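Local coordinates for protein Exo-1,5-alpha-L-arabinofuranobiosidase (Gibberella zeae, PDB 2YDT) that probably releases arabinobiose from the chain ends of alpha-1,5-L-arabinan, and binds arabinofuranose and an arabinose-like iminosugar at the centre of a beta-propeller, at residues V28-P33 and Y86-Y91; G43-Y48 and W56-K61; T104-G109 and P157-Y162. All coordinates share one frame; numbering follows the deposited sequence.

Contact 1: V28-P33 and Y86-Y91; sequences VLYARP and YQPQLY. With AHR (alpha-L-arabinofuranose), chain C; SO4 (sulfate ion), chain H.
The ring of Y30 lies across the backbone of Q87, whose CA sits 3.6 Å from the centroid of the Y30 ring in a CH-pi contact only 13° off the ring normal. The packing joins the innermost strands of two successive blades of a six-bladed beta-propeller, strands 28-35 and 87-92, which run almost parallel but too far apart to pair directly. Around the same ring, Q87 CG reaches Y30 CE1 at 3.4 Å, P88 CD rests 3.7 Å from Y30 CD2, and the P88 carbonyl oxygen lies at the edge, near the ring plane. That oxygen and Y30 O are buried here without a polar partner. The hydroxyl of Y30 donates to a water that in turn donates to Q87 O, bridging the strands. Behind the ring stands R32: Y30 CE2 lies over the centre of its guanidinium. A bend at chi2 (-70°) folds the arginine back along its own strand, where NH1 donates to A31 O, while NH2 is held by T324 OG1 from outside the contact. The amide of Q87 points instead into the arabinofuranose site. E156 N occupies OE1, which orients the amide so that Q87 NE2 donates to O5 of the sugar (3.0 Å, 159°). Next to it the ring of Y86 supports the same sugar, with C5 lying 3.8 Å above the plane of the Y86 ring, over its centre.

Contact 2: G43-Y48 and W56-K61; sequences GTWENY and WFPIVK. With AHR (alpha-L-arabinofuranose), chain C.
P58 and W45 make the dense part of this contact: the proline sits over one face of the indole, with P58 CG 3.6 Å from W45 CE2, and the two side chains cross at about a right angle. V60 closes the far rim of the indole at its edge, V60 CG1 approaching W45 CH2 to 3.7 Å. W45 CG stands between its backbone N and carbonyl carbon (chi1 58°), which swings the indole back over the neighbouring strand. N47 OD1 accepts from W45 NE1 and so fixes the rotation of the ring. G43 and V60 form an antiparallel hydrogen-bonded pair, G43 N donating to V60 O and V60 N to G43 O, each at 3.0 Å. The next link is made by a side chain, as T44 OG1 donates to P58 O at 2.6 Å. Toward N47 and the partly exposed W56 the strands diverge and water fills in. One water accepts from N47 N and donates to W56 O; another donates to N47 O and accepts from N47 ND2 and W56 N. That second water lies over a face of the W56 indole, and N47 ND2 is 3.6 Å from W56 CZ2. E46 OE2 accepts from O5 of arabinofuranose at 2.6 Å, and Y48 OH donates to E46 OE1. The whole is a beta-hairpin between the second and third strands of a propeller blade, with E46 and Y48, at and just past the end of strand 41-47, lining the arabinofuranose pocket.

Contact 3: T104-G109 and P157-Y162; sequences TVLCSG and PFLMTY. With SO4 (sulfate ion), chain H.
S108 and P157 face each other across this contact, the serine hydroxyl lying alongside the proline ring: S108 OG is 3.4 Å from P157 CB and 3.5 Å from P157 CG. The first torsion of the serine sets this up, since OG stands opposite its own backbone N (chi1 -175°) and is thereby carried beside P157 CB. The hydroxyl is bonded to the carbonyl oxygen of E122 and meets the proline through van der Waals contact. The same proline CG comes within 3.8 Å of G109 N. Farther along, L106 and L159 cross at about a right angle, methyl against methyl. L159 has two conformers; in one of them its CD1 lies 4.1 Å from L106 CD1 and 4.1 Å from S108 CB, between two residues of the facing strand, so this part of the contact is less certain. The strand axes come no closer than 7.1 Å, the two segments share no backbone hydrogen bonds, and the strands belong to different blades of the propeller, which leaves side chains to join them. At the other end the segment 157-162 binds a sulfate, probably from the crystallisation liquor: T161 N donates to its O1 (2.9 Å, 163°), while M160 CG lies 3.5 Å from that oxygen. Strand 105-111 is second in its blade and strand 154-162 innermost in the next; strand 87-92 touches both, and L166 and L168 of strand 165-172 complete the apolar layer around L106, P157 and L159.

Three consecutive propeller blades are tied together here. Contact 1 joins the innermost strands of the first two, contact 2 is the hairpin of strands 41-47 and 57-62 in the first, and contact 3 links the second to the third. Contact 2 falls, in sequence, between the two segments of contact 1; contact 3 follows both. The centres of contacts 1 and 2 lie about 7 Å apart, of 1 and 3 about 11 Å, of 2 and 3 about 15 Å. L29, Y30, Y86 and Q87 of contact 1 and E46 and Y48 of contact 2 line the arabinofuranose pocket. Q87 N probably also donates to E46 OE2. F57 packs against C107 and G109, connecting contacts 2 and 3.

Contact 1: V28-P33 and Y86-Y91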
loop_
_atom_site.group_PDB
_atom_site.type_symbol
_atom_site.label_atom_id
_atom_site.label_comp_id
_atom_site.label_asym_id
_atom_site.label_seq_id
_atom_site.Cartn_x
_atom_site.Cartn_y
_atom_site.Cartn_z
ATOM N N VAL A 28 5.133 10.019 -11.883
ATOM C CA VAL A 28 4.109 9.251 -11.194
ATOM C C VAL A 28 4.843 8.195 -10.370
ATOM O O VAL A 28 5.994 7.849 -10.684
ATOM C CB VAL A 28 3.116 8.615 -12.149
ATOM C CG1 VAL A 28 2.337 9.716 -12.909
ATOM C CG2 VAL A 28 3.815 7.588 -13.133
ATOM N N LEU A 29 4.185 7.688 -9.321
ATOM C CA LEU A 29 4.744 6.641 -8.467
ATOM C C LEU A 29 3.585 6.178 -7.579
ATOM O O LEU A 29 2.609 6.914 -7.376
ATOM C CB LEU A 29 5.891 7.210 -7.600
ATOM C CG LEU A 29 6.833 6.195 -6.960
ATOM C CD1 LEU A 29 7.747 5.524 -8.040
ATOM C CD2 LEU A 29 7.659 6.815 -5.821
ATOM N N TYR A 30 3.684 4.970 -7.015
ATOM C CA TYR A 30 2.804 4.610 -5.875
ATOM C C TYR A 30 1.359 4.431 -6.277
ATOM O O TYR A 30 0.463 5.126 -5.785
ATOM C CB TYR A 30 2.965 5.634 -4.713
ATOM C CG TYR A 30 2.805 5.036 -3.327
ATOM C CD1 TYR A 30 3.923 4.848 -2.492
ATOM C CD2 TYR A 30 1.549 4.704 -2.823
ATOM C CE1 TYR A 30 3.812 4.329 -1.236
ATOM C CE2 TYR A 30 1.419 4.172 -1.552
ATOM C CZ TYR A 30 2.541 4.006 -0.749
ATOM O OH TYR A 30 2.424 3.477 0.531
ATOM N N ALA A 31 1.093 3.464 -7.154
ATOM C CA ALA A 31 -0.257 3.184 -7.636
ATOM C C ALA A 31 -1.055 2.379 -6.614
ATOM O O ALA A 31 -0.527 1.460 -5.996
ATOM C CB ALA A 31 -0.204 2.403 -8.995
ATOM N N ARG A 32 -2.338 2.726 -6.508
ATOM C CA ARG A 32 -3.272 2.026 -5.618
ATOM C C ARG A 32 -4.634 1.861 -6.253
ATOM O O ARG A 32 -5.206 2.864 -6.742
ATOM C CB ARG A 32 -3.399 2.781 -4.275
ATOM C CG ARG A 32 -2.150 2.686 -3.406
ATOM C CD ARG A 32 -1.932 1.311 -2.845
ATOM N NE ARG A 32 -0.846 1.224 -1.887
ATOM C CZ ARG A 32 0.411 0.904 -2.164
ATOM N NH1 ARG A 32 0.832 0.718 -3.393
ATOM N NH2 ARG A 32 1.259 0.755 -1.183
ATOM N N PRO A 33 -5.205 0.627 -6.184
ATOM C CA PRO A 33 -6.555 0.371 -6.708
ATOM C C PRO A 33 -7.566 0.094 -5.612
ATOM O O PRO A 33 -7.202 -0.202 -4.478
ATOM C CB PRO A 33 -6.364 -0.937 -7.462
ATOM C CG PRO A 33 -5.434 -1.687 -6.619
ATOM C CD PRO A 33 -4.521 -0.647 -5.924
ATOM N N TYR A 86 2.454 12.389 -1.037
ATOM C CA TYR A 86 3.027 11.044 -1.007
ATOM C C TYR A 86 2.015 9.999 -0.513
ATOM O O TYR A 86 1.197 10.281 0.350
ATOM C CB TYR A 86 4.253 10.955 -0.074
ATOM C CG TYR A 86 5.566 11.533 -0.574
ATOM C CD1 TYR A 86 5.766 11.925 -1.910
ATOM C CD2 TYR A 86 6.635 11.633 0.306
ATOM C CE1 TYR A 86 7.012 12.394 -2.351
ATOM C CE2 TYR A 86 7.874 12.104 -0.125
ATOM C CZ TYR A 86 8.039 12.500 -1.451
ATOM O OH TYR A 86 9.286 12.937 -1.874
ATOM N N GLN A 87 2.142 8.795 -1.047
ATOM C CA GLN A 87 1.616 7.573 -0.417
ATOM C C GLN A 87 0.108 7.522 -0.206
ATOM O O GLN A 87 -0.356 7.174 0.874
ATOM C CB GLN A 87 2.391 7.319 0.887
ATOM C CG GLN A 87 3.907 7.155 0.635
ATOM C CD GLN A 87 4.819 7.936 1.557
ATOM O OE1 GLN A 87 4.422 8.356 2.650
ATOM N NE2 GLN A 87 6.065 8.125 1.134
ATOM N N PRO A 88 -0.659 7.772 -1.288
ATOM C CA PRO A 88 -2.092 7.631 -1.235
ATOM C C PRO A 88 -2.518 6.187 -1.013
ATOM O O PRO A 88 -1.802 5.250 -1.388
ATOM C CB PRO A 88 -2.548 8.129 -2.614
ATOM C CG PRO A 88 -1.403 7.721 -3.503
ATOM C CD PRO A 88 -0.173 7.989 -2.648
ATOM N N GLN A 89 -3.665 6.017 -0.368
ATOM C CA GLN A 89 -4.242 4.662 -0.111
ATOM C C GLN A 89 -5.756 4.796 -0.139
ATOM O O GLN A 89 -6.335 5.587 0.596
ATOM C CB GLN A 89 -3.717 4.072 1.203
ATOM C CG GLN A 89 -4.320 2.712 1.562
ATOM C CD GLN A 89 -3.815 1.623 0.656
ATOM O OE1 GLN A 89 -4.620 0.764 0.203
ATOM N NE2 GLN A 89 -2.562 1.625 0.373
ATOM N N LEU A 90 -6.413 4.029 -1.002
ATOM C CA LEU A 90 -7.870 4.029 -1.095
ATOM C C LEU A 90 -8.439 2.854 -0.320
ATOM O O LEU A 90 -7.863 1.740 -0.311
ATOM C CB LEU A 90 -8.311 3.919 -2.568
ATOM C CG LEU A 90 -7.953 5.128 -3.451
ATOM C CD1 LEU A 90 -8.174 4.784 -4.939
ATOM C CD2 LEU A 90 -8.857 6.320 -3.016
ATOM N N TYR A 91 -9.628 3.044 0.248
ATOM C CA TYR A 91 -10.240 2.029 1.114
ATOM C C TYR A 91 -11.749 2.287 1.152
ATOM O O TYR A 91 -12.190 3.431 1.247
ATOM C CB TYR A 91 -9.684 2.159 2.533
ATOM C CG TYR A 91 -10.261 1.175 3.513
ATOM C CD1 TYR A 91 -9.894 -0.154 3.445
ATOM C CD2 TYR A 91 -11.183 1.570 4.472
ATOM C CE1 TYR A 91 -10.434 -1.101 4.280
ATOM C CE2 TYR A 91 -11.708 0.632 5.357
ATOM C CZ TYR A 91 -11.345 -0.690 5.253
ATOM O OH TYR A 91 -11.886 -1.661 6.098
HETATM O O5 AHR C . 6.495 7.618 -1.821
HETATM C C5 AHR C . 7.600 8.461 -2.189
HETATM C C4 AHR C . 8.883 8.022 -1.526
HETATM O O4 AHR C . 8.834 8.127 -0.117
HETATM C C3 AHR C . 10.081 8.924 -1.875
HETATM O O3 AHR C . 10.673 8.624 -3.165
HETATM C C2 AHR C . 11.050 8.575 -0.772
HETATM O O2 AHR C . 11.982 9.608 -0.422
HETATM C C1 AHR C . 10.140 8.250 0.382
HETATM S S SO4 H . -11.384 -4.702 5.207
HETATM O O1 SO4 H . -11.004 -3.910 6.343
HETATM O O2 SO4 H . -10.244 -4.763 4.244
HETATM O O3 SO4 H . -11.780 -6.032 5.648
HETATM O O4 SO4 H . -12.541 -4.142 4.529
HETATM O O HOH W 1 0.169 4.452 1.619
HETATM O O HOH W 2 -5.924 1.351 -2.426
#

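Contact 2: G43-Y48 and W56-K61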
loop_
_atom_site.group_PDB
_atom_site.type_symbol
_atom_site.label_atom_id
_atom_site.label_comp_id
_atom_site.label_asym_id
_atom_site.label_seq_id
_atom_site.Cartn_x
_atom_site.Cartn_y
_atom_site.Cartn_z
ATOM N N GLY A 43 -8.785 4.218 -8.858
ATOM C CA GLY A 43 -7.348 4.182 -8.779
ATOM C C GLY A 43 -6.779 5.547 -8.497
ATOM O O GLY A 43 -7.399 6.564 -8.845
ATOM N N THR A 44 -5.547 5.572 -7.947
ATOM C CA THR A 44 -4.817 6.813 -7.664
ATOM C C THR A 44 -3.324 6.536 -7.623
ATOM O O THR A 44 -2.864 5.377 -7.759
ATOM C CB THR A 44 -5.315 7.430 -6.339
ATOM O OG1 THR A 44 -4.828 8.794 -6.235
ATOM C CG2 THR A 44 -4.860 6.603 -5.106
ATOM N N TRP A 45 -2.553 7.603 -7.502
ATOM C CA TRP A 45 -1.099 7.565 -7.494
ATOM C C TRP A 45 -0.568 8.903 -7.054
ATOM O O TRP A 45 -1.334 9.905 -6.976
ATOM C CB TRP A 45 -0.532 7.250 -8.880
ATOM C CG TRP A 45 -0.960 8.230 -9.991
ATOM C CD1 TRP A 45 -0.324 9.378 -10.343
ATOM C CD2 TRP A 45 -2.115 8.155 -10.813
ATOM N NE1 TRP A 45 -0.994 10.018 -11.350
ATOM C CE2 TRP A 45 -2.099 9.290 -11.672
ATOM C CE3 TRP A 45 -3.163 7.223 -10.940
ATOM C CZ2 TRP A 45 -3.088 9.522 -12.623
ATOM C CZ3 TRP A 45 -4.136 7.445 -11.899
ATOM C CH2 TRP A 45 -4.101 8.588 -12.727
ATOM N N GLU A 46 0.735 8.935 -6.740
ATOM C CA GLU A 46 1.463 10.211 -6.497
ATOM C C GLU A 46 1.653 10.894 -7.836
ATOM O O GLU A 46 2.237 10.311 -8.740
ATOM C CB GLU A 46 2.838 9.972 -5.885
ATOM C CG GLU A 46 2.822 9.309 -4.523
ATOM C CD GLU A 46 4.189 8.894 -3.992
ATOM O OE1 GLU A 46 5.194 8.976 -4.697
ATOM O OE2 GLU A 46 4.219 8.454 -2.832
ATOM N N ASN A 47 1.231 12.158 -7.950
ATOM C CA ASN A 47 1.200 12.878 -9.219
ATOM C C ASN A 47 2.085 14.117 -9.091
ATOM O O ASN A 47 1.766 15.069 -8.369
ATOM C CB ASN A 47 -0.261 13.240 -9.487
ATOM C CG ASN A 47 -0.523 13.734 -10.905
ATOM O OD1 ASN A 47 -0.453 12.942 -11.844
ATOM N ND2 ASN A 47 -0.898 15.027 -11.049
ATOM N N TYR A 48 3.266 14.044 -9.695
ATOM C CA TYR A 48 4.354 15.014 -9.462
ATOM C C TYR A 48 4.238 16.176 -10.462
ATOM O O TYR A 48 5.153 16.466 -11.238
ATOM C CB TYR A 48 5.734 14.361 -9.519
ATOM C CG TYR A 48 6.057 13.397 -8.402
ATOM C CD1 TYR A 48 6.947 13.740 -7.406
ATOM C CD2 TYR A 48 5.459 12.133 -8.332
ATOM C CE1 TYR A 48 7.261 12.873 -6.352
ATOM C CE2 TYR A 48 5.759 11.267 -7.284
ATOM C CZ TYR A 48 6.663 11.629 -6.297
ATOM O OH TYR A 48 6.966 10.784 -5.248
ATOM N N TRP A 56 -1.969 17.071 -5.960
ATOM C CA TRP A 56 -3.220 16.409 -5.570
ATOM C C TRP A 56 -3.113 14.930 -5.929
ATOM O O TRP A 56 -2.236 14.532 -6.708
ATOM C CB TRP A 56 -4.410 17.021 -6.298
ATOM C CG TRP A 56 -4.326 16.847 -7.789
ATOM C CD1 TRP A 56 -4.826 15.798 -8.529
ATOM C CD2 TRP A 56 -3.663 17.711 -8.726
ATOM N NE1 TRP A 56 -4.480 15.936 -9.845
ATOM C CE2 TRP A 56 -3.760 17.096 -10.000
ATOM C CE3 TRP A 56 -2.972 18.910 -8.607
ATOM C CZ2 TRP A 56 -3.267 17.700 -11.160
ATOM C CZ3 TRP A 56 -2.430 19.488 -9.752
ATOM C CH2 TRP A 56 -2.589 18.881 -11.014
ATOM N N PHE A 57 -4.041 14.135 -5.408
ATOM C CA PHE A 57 -4.128 12.727 -5.804
ATOM C C PHE A 57 -5.224 12.622 -6.868
ATOM O O PHE A 57 -6.423 12.790 -6.546
ATOM C CB PHE A 57 -4.491 11.822 -4.629
ATOM C CG PHE A 57 -3.467 11.801 -3.519
ATOM C CD1 PHE A 57 -2.104 11.730 -3.781
ATOM C CD2 PHE A 57 -3.891 11.699 -2.210
ATOM C CE1 PHE A 57 -1.168 11.655 -2.729
ATOM C CE2 PHE A 57 -2.959 11.590 -1.138
ATOM C CZ PHE A 57 -1.588 11.592 -1.431
ATOM N N PRO A 58 -4.858 12.247 -8.114
ATOM C CA PRO A 58 -5.921 11.993 -9.112
ATOM C C PRO A 58 -6.777 10.753 -8.765
ATOM O O PRO A 58 -6.282 9.771 -8.180
ATOM C CB PRO A 58 -5.141 11.738 -10.406
ATOM C CG PRO A 58 -3.726 12.161 -10.133
ATOM C CD PRO A 58 -3.517 11.995 -8.666
ATOM N N ILE A 59 -8.059 10.795 -9.111
ATOM C CA ILE A 59 -8.943 9.643 -8.961
ATOM C C ILE A 59 -9.485 9.256 -10.311
ATOM O O ILE A 59 -10.230 10.031 -10.931
ATOM C CB ILE A 59 -10.099 9.958 -7.975
ATOM C CG1 ILE A 59 -9.499 10.300 -6.599
ATOM C CG2 ILE A 59 -11.110 8.752 -7.878
ATOM C CD1 ILE A 59 -8.908 9.095 -5.805
ATOM N N VAL A 60 -9.105 8.059 -10.748
ATOM C CA VAL A 60 -9.632 7.459 -11.986
ATOM C C VAL A 60 -10.646 6.378 -11.676
ATOM O O VAL A 60 -10.630 5.754 -10.619
ATOM C CB VAL A 60 -8.523 6.913 -12.905
ATOM C CG1 VAL A 60 -7.679 8.064 -13.441
ATOM C CG2 VAL A 60 -7.652 5.893 -12.177
ATOM N N LYS A 61 -11.581 6.195 -12.595
ATOM C CA LYS A 61 -12.659 5.219 -12.408
ATOM C C LYS A 61 -12.736 4.312 -13.640
ATOM O O LYS A 61 -12.609 4.804 -14.776
ATOM C CB LYS A 61 -13.983 5.957 -12.268
ATOM C CG LYS A 61 -15.209 5.028 -12.252
ATOM C CD LYS A 61 -16.439 5.814 -11.861
ATOM C CE LYS A 61 -17.685 4.990 -12.010
ATOM N NZ LYS A 61 -18.880 5.681 -11.476
HETATM O O5 AHR C . 6.495 7.618 -1.821
HETATM C C5 AHR C . 7.600 8.461 -2.189
HETATM C C4 AHR C . 8.883 8.022 -1.526
HETATM O O4 AHR C . 8.834 8.127 -0.117
HETATM C C3 AHR C . 10.081 8.924 -1.875
HETATM O O3 AHR C . 10.673 8.624 -3.165
HETATM C C2 AHR C . 11.050 8.575 -0.772
HETATM O O2 AHR C . 11.982 9.608 -0.422
HETATM C C1 AHR C . 10.140 8.250 0.382
HETATM O O HOH W 3 0.263 13.812 -5.601
HETATM O O HOH W 4 -0.461 16.657 -8.553
#

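Contact 3: T104-G109 and P157-Y162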
loop_
_atom_site.group_PDB
_atom_site.type_symbol
_atom_site.label_atom_id
_atom_site.label_comp_id
_atom_site.label_asym_id
_atom_site.label_seq_id
_atom_site.Cartn_x
_atom_site.Cartn_y
_atom_site.Cartn_z
ATOM N N THR A 104 -18.700 4.506 2.218
ATOM C CA THR A 104 -17.890 5.726 2.122
ATOM C C THR A 104 -16.530 5.268 1.610
ATOM O O THR A 104 -15.996 4.252 2.065
ATOM C CB THR A 104 -17.730 6.393 3.496
ATOM O OG1 THR A 104 -19.030 6.774 4.012
ATOM C CG2 THR A 104 -16.823 7.617 3.421
ATOM N N VAL A 105 -15.969 6.024 0.692
ATOM C CA VAL A 105 -14.604 5.810 0.215
ATOM C C VAL A 105 -13.648 6.717 0.955
ATOM O O VAL A 105 -13.878 7.915 1.049
ATOM C CB VAL A 105 -14.480 6.054 -1.286
ATOM C CG1 VAL A 105 -12.987 5.785 -1.755
ATOM C CG2 VAL A 105 -15.446 5.154 -2.046
ATOM N N LEU A 106 -12.600 6.132 1.553
ATOM C CA LEU A 106 -11.558 6.897 2.165
ATOM C C LEU A 106 -10.331 6.951 1.227
ATOM O O LEU A 106 -10.004 6.008 0.510
ATOM C CB LEU A 106 -11.129 6.291 3.489
ATOM C CG LEU A 106 -12.186 6.125 4.572
ATOM C CD1 LEU A 106 -11.545 5.655 5.905
ATOM C CD2 LEU A 106 -12.994 7.402 4.753
ATOM N N CYS A 107 -9.678 8.100 1.257
ATOM C CA CYS A 107 -8.338 8.272 0.667
ATOM C C CYS A 107 -7.464 8.819 1.769
ATOM O O CYS A 107 -7.688 9.944 2.252
ATOM C CB CYS A 107 -8.378 9.236 -0.516
ATOM S SG CYS A 107 -6.727 9.296 -1.376
ATOM N N SER A 108 -6.488 8.031 2.228
ATOM C CA SER A 108 -5.487 8.523 3.125
ATOM C C SER A 108 -4.211 8.775 2.345
ATOM O O SER A 108 -4.039 8.259 1.277
ATOM C CB SER A 108 -5.267 7.507 4.266
ATOM O OG SER A 108 -4.378 8.009 5.240
ATOM N N GLY A 109 -3.342 9.616 2.867
ATOM C CA GLY A 109 -2.088 9.960 2.224
ATOM C C GLY A 109 -1.395 11.034 3.021
ATOM O O GLY A 109 -1.920 11.480 4.057
ATOM N N PRO A 157 0.446 5.255 4.844
ATOM C CA PRO A 157 -0.746 4.696 5.505
ATOM C C PRO A 157 -1.348 3.471 4.843
ATOM O O PRO A 157 -1.412 3.370 3.609
ATOM C CB PRO A 157 -1.756 5.845 5.479
ATOM C CG PRO A 157 -1.341 6.645 4.235
ATOM C CD PRO A 157 0.177 6.576 4.240
ATOM N N PHE A 158 -1.885 2.581 5.664
ATOM C CA PHE A 158 -2.654 1.429 5.199
ATOM C C PHE A 158 -3.851 1.250 6.156
ATOM O O PHE A 158 -3.687 1.235 7.374
ATOM C CB PHE A 158 -1.823 0.133 5.134
ATOM C CG PHE A 158 -2.571 -1.022 4.513
ATOM C CD1 PHE A 158 -2.581 -1.195 3.160
ATOM C CD2 PHE A 158 -3.295 -1.919 5.307
ATOM C CE1 PHE A 158 -3.294 -2.199 2.582
ATOM C CE2 PHE A 158 -4.018 -2.931 4.753
ATOM C CZ PHE A 158 -4.038 -3.082 3.379
ATOM N N LEU A 159 -5.051 1.124 5.592
ATOM C CA LEU A 159 -6.302 1.059 6.383
ATOM C C LEU A 159 -6.937 -0.319 6.375
ATOM O O LEU A 159 -7.027 -0.967 5.344
ATOM C CB LEU A 159 -7.330 2.066 5.827
ATOM C CG LEU A 159 -6.995 3.541 6.052
ATOM C CD1 LEU A 159 -7.790 4.416 5.021
ATOM C CD2 LEU A 159 -7.276 3.982 7.471
ATOM N N MET A 160 -7.444 -0.738 7.536
ATOM C CA MET A 160 -8.171 -2.000 7.647
ATOM C C MET A 160 -9.094 -1.970 8.878
ATOM O O MET A 160 -8.713 -1.511 9.947
ATOM C CB MET A 160 -7.178 -3.158 7.810
ATOM C CG MET A 160 -7.832 -4.530 7.709
ATOM S SD MET A 160 -6.698 -5.902 8.091
ATOM C CE MET A 160 -6.577 -5.712 9.847
ATOM N N THR A 161 -10.302 -2.501 8.724
ATOM C CA THR A 161 -11.242 -2.632 9.830
ATOM C C THR A 161 -10.930 -3.879 10.651
ATOM O O THR A 161 -10.537 -4.914 10.091
ATOM C CB THR A 161 -12.674 -2.653 9.311
ATOM O OG1 THR A 161 -13.017 -1.364 8.755
ATOM C CG2 THR A 161 -13.706 -2.961 10.436
ATOM N N TYR A 162 -11.105 -3.786 11.967
ATOM C CA TYR A 162 -11.066 -4.970 12.866
ATOM C C TYR A 162 -12.139 -4.781 13.908
ATOM O O TYR A 162 -12.032 -3.880 14.732
ATOM C CB TYR A 162 -9.718 -5.119 13.547
ATOM C CG TYR A 162 -9.663 -6.264 14.550
ATOM C CD1 TYR A 162 -9.851 -7.582 14.142
ATOM C CD2 TYR A 162 -9.484 -6.013 15.910
ATOM C CE1 TYR A 162 -9.816 -8.642 15.050
ATOM C CE2 TYR A 162 -9.419 -7.057 16.797
ATOM C CZ TYR A 162 -9.591 -8.350 16.368
ATOM O OH TYR A 162 -9.503 -9.387 17.293
HETATM S S SO4 H . -11.384 -4.702 5.207
HETATM O O1 SO4 H . -11.004 -3.910 6.343
HETATM O O2 SO4 H . -10.244 -4.763 4.244
HETATM O O3 SO4 H . -11.780 -6.032 5.648
HETATM O O4 SO4 H . -12.541 -4.142 4.529
#